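Local coordinates for putative tetR-family transcriptional regulatory protein (Streptomyces coelicolor, PDB 2DG8) that probably binds DNA through a helix-turn-helix motif as a TetR-family transcriptional regulator, at residues Val71-Leu76 against Arg132-Lys137. Sequence-based numbering, arbitrary orientation.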
loop_
_atom_site.group_PDB
_atom_site.type_symbol
_atom_site.label_atom_id
_atom_site.label_comp_id
_atom_site.label_asym_id
_atom_site.label_seq_id
_atom_site.Cartn_x
_atom_site.Cartn_y
_atom_site.Cartn_z
ATOM N N VAL A 71 12.546 1.311 -12.972
ATOM C CA VAL A 71 11.728 0.264 -13.572
ATOM C C VAL A 71 10.690 0.934 -14.463
ATOM O O VAL A 71 10.321 0.399 -15.509
ATOM C CB VAL A 71 11.020 -0.599 -12.509
ATOM C CG1 VAL A 71 10.107 -1.605 -13.187
ATOM C CG2 VAL A 71 12.056 -1.339 -11.672
ATOM N N PHE A 72 10.225 2.106 -14.038
ATOM C CA PHE A 72 9.261 2.869 -14.813
ATOM C C PHE A 72 9.962 3.314 -16.095
ATOM O O PHE A 72 9.407 3.214 -17.190
ATOM C CB PHE A 72 8.787 4.096 -14.024
ATOM C CG PHE A 72 7.603 3.827 -13.125
ATOM C CD1 PHE A 72 6.407 4.513 -13.310
ATOM C CD2 PHE A 72 7.675 2.873 -12.117
ATOM C CE1 PHE A 72 5.294 4.257 -12.501
ATOM C CE2 PHE A 72 6.568 2.606 -11.297
ATOM C CZ PHE A 72 5.377 3.297 -11.493
ATOM N N ASP A 73 11.193 3.789 -15.942
ATOM C CA ASP A 73 11.986 4.248 -17.068
ATOM C C ASP A 73 12.233 3.114 -18.051
ATOM O O ASP A 73 12.130 3.297 -19.265
ATOM C CB ASP A 73 13.330 4.783 -16.590
ATOM C CG ASP A 73 14.144 5.378 -17.719
ATOM O OD1 ASP A 73 15.360 5.589 -17.531
ATOM O OD2 ASP A 73 13.557 5.641 -18.793
ATOM N N GLU A 74 12.563 1.940 -17.522
ATOM C CA GLU A 74 12.818 0.780 -18.363
ATOM C C GLU A 74 11.630 0.466 -19.280
ATOM O O GLU A 74 11.804 0.249 -20.482
ATOM C CB GLU A 74 13.120 -0.449 -17.500
ATOM C CG GLU A 74 13.575 -1.666 -18.307
ATOM C CD GLU A 74 13.627 -2.947 -17.482
ATOM O OE1 GLU A 74 14.256 -2.948 -16.401
ATOM O OE2 GLU A 74 13.040 -3.958 -17.925
ATOM N N HIS A 75 10.428 0.436 -18.710
ATOM C CA HIS A 75 9.228 0.131 -19.480
ATOM C C HIS A 75 8.746 1.273 -20.352
ATOM O O HIS A 75 8.480 1.081 -21.540
ATOM C CB HIS A 75 8.079 -0.290 -18.553
ATOM C CG HIS A 75 8.217 -1.677 -18.015
ATOM N ND1 HIS A 75 9.015 -1.980 -16.934
ATOM C CD2 HIS A 75 7.696 -2.852 -18.440
ATOM C CE1 HIS A 75 8.981 -3.281 -16.715
ATOM N NE2 HIS A 75 8.188 -3.835 -17.615
ATOM N N LEU A 76 8.623 2.453 -19.754
ATOM C CA LEU A 76 8.131 3.631 -20.455
ATOM C C LEU A 76 9.122 4.228 -21.450
ATOM O O LEU A 76 8.730 4.711 -22.515
ATOM C CB LEU A 76 7.712 4.703 -19.444
ATOM C CG LEU A 76 6.461 4.460 -18.589
ATOM C CD1 LEU A 76 5.215 4.458 -19.471
ATOM C CD2 LEU A 76 6.584 3.150 -17.856
ATOM N N ARG A 132 5.810 10.161 -12.176
ATOM C CA ARG A 132 5.030 10.995 -13.079
ATOM C C ARG A 132 5.864 11.594 -14.201
ATOM O O ARG A 132 5.371 11.784 -15.310
ATOM C CB ARG A 132 4.323 12.114 -12.305
ATOM C CG ARG A 132 3.263 11.619 -11.329
ATOM C CD ARG A 132 2.282 12.739 -10.978
ATOM N NE ARG A 132 2.952 13.943 -10.489
ATOM C CZ ARG A 132 3.311 14.147 -9.226
ATOM N NH1 ARG A 132 3.917 15.277 -8.887
ATOM N NH2 ARG A 132 3.054 13.231 -8.298
ATOM N N VAL A 133 7.127 11.892 -13.920
ATOM C CA VAL A 133 7.988 12.459 -14.947
ATOM C C VAL A 133 7.998 11.515 -16.153
ATOM O O VAL A 133 7.660 11.915 -17.271
ATOM C CB VAL A 133 9.436 12.668 -14.423
ATOM C CG1 VAL A 133 10.341 13.131 -15.553
ATOM C CG2 VAL A 133 9.441 13.708 -13.302
ATOM N N HIS A 134 8.363 10.257 -15.925
ATOM C CA HIS A 134 8.408 9.285 -17.015
ATOM C C HIS A 134 7.047 9.062 -17.657
ATOM O O HIS A 134 6.957 8.754 -18.843
ATOM C CB HIS A 134 8.960 7.951 -16.525
ATOM C CG HIS A 134 10.369 8.036 -16.022
ATOM N ND1 HIS A 134 10.679 8.031 -14.681
ATOM C CD2 HIS A 134 11.539 8.188 -16.683
ATOM C CE1 HIS A 134 11.986 8.178 -14.534
ATOM N NE2 HIS A 134 12.528 8.276 -15.733
ATOM N N LEU A 135 5.988 9.216 -16.873
ATOM C CA LEU A 135 4.642 9.024 -17.388
ATOM C C LEU A 135 4.289 10.198 -18.298
ATOM O O LEU A 135 3.620 10.027 -19.318
ATOM C CB LEU A 135 3.654 8.938 -16.228
ATOM C CG LEU A 135 2.900 7.654 -15.870
ATOM C CD1 LEU A 135 3.595 6.370 -16.317
ATOM C CD2 LEU A 135 2.700 7.689 -14.381
ATOM N N GLU A 136 4.753 11.386 -17.927
ATOM C CA GLU A 136 4.474 12.580 -18.710
ATOM C C GLU A 136 5.227 12.631 -20.032
ATOM O O GLU A 136 5.069 13.578 -20.798
ATOM C CB GLU A 136 4.772 13.837 -17.899
ATOM C CG GLU A 136 3.859 14.012 -16.706
ATOM C CD GLU A 136 4.112 15.310 -15.985
ATOM O OE1 GLU A 136 3.611 15.471 -14.853
ATOM O OE2 GLU A 136 4.809 16.172 -16.558
ATOM N N LYS A 137 6.051 11.626 -20.298
ATOM C CA LYS A 137 6.766 11.588 -21.561
ATOM C C LYS A 137 5.797 11.080 -22.627
ATOM O O LYS A 137 6.099 11.108 -23.821
ATOM C CB LYS A 137 7.976 10.657 -21.478
ATOM C CG LYS A 137 9.105 11.174 -20.603
ATOM C CD LYS A 137 10.276 10.198 -20.598
ATOM C CE LYS A 137 11.339 10.603 -19.582
ATOM N NZ LYS A 137 12.459 9.615 -19.558
#
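The imidazole of His-134 lies flat against the side chain of Asp-73, and the segments meet mainly through side chains; CA of Asp-73 and CA of His-134, 6.2 Å apart, are their closest CA pair. CB of Asp-73 sits over one face of the ring, displaced toward its rim, in a CH-pi contact 4.0 Å from the ring centroid; its nearest ring atom, NE2 of His-134 at 3.7 Å, marks the closest approach of the whole contact. Because CG of Asp-73 stands anti to the backbone N (chi1 -175°), the carboxylate runs nearly parallel to the imidazole beside NE2 and CD2, the two planes only 19° apart. On the ring's other nitrogen, ND1 of His-134 has a weak hydrogen bond to the carbonyl of Arg-130, one turn back, which may bias the orientation of the ring.

The buried side is apolar: CD1 of Leu-135 meets both CG and CD1 of Leu-76, the methyls 4.0 Å apart. Next to them, CB of Leu-76 packs against the backbone O of His-134. Toward solvent the packing relaxes. There the extended chain of Lys-137 brings NZ to 4.2 Å from OD2 of Asp-73, beyond a salt bridge, so any attraction is long-range.

Phe-72 and Leu-76 also touch Leu-92 of helix 82-98, and Leu-135 packs on Ala-144 and Asp-148 of helix 141-159; the end of helix 121-135 thus lies beside helix 53-77 in the all-helical TetR-type bundle, with those two helices adjoining the leucine side.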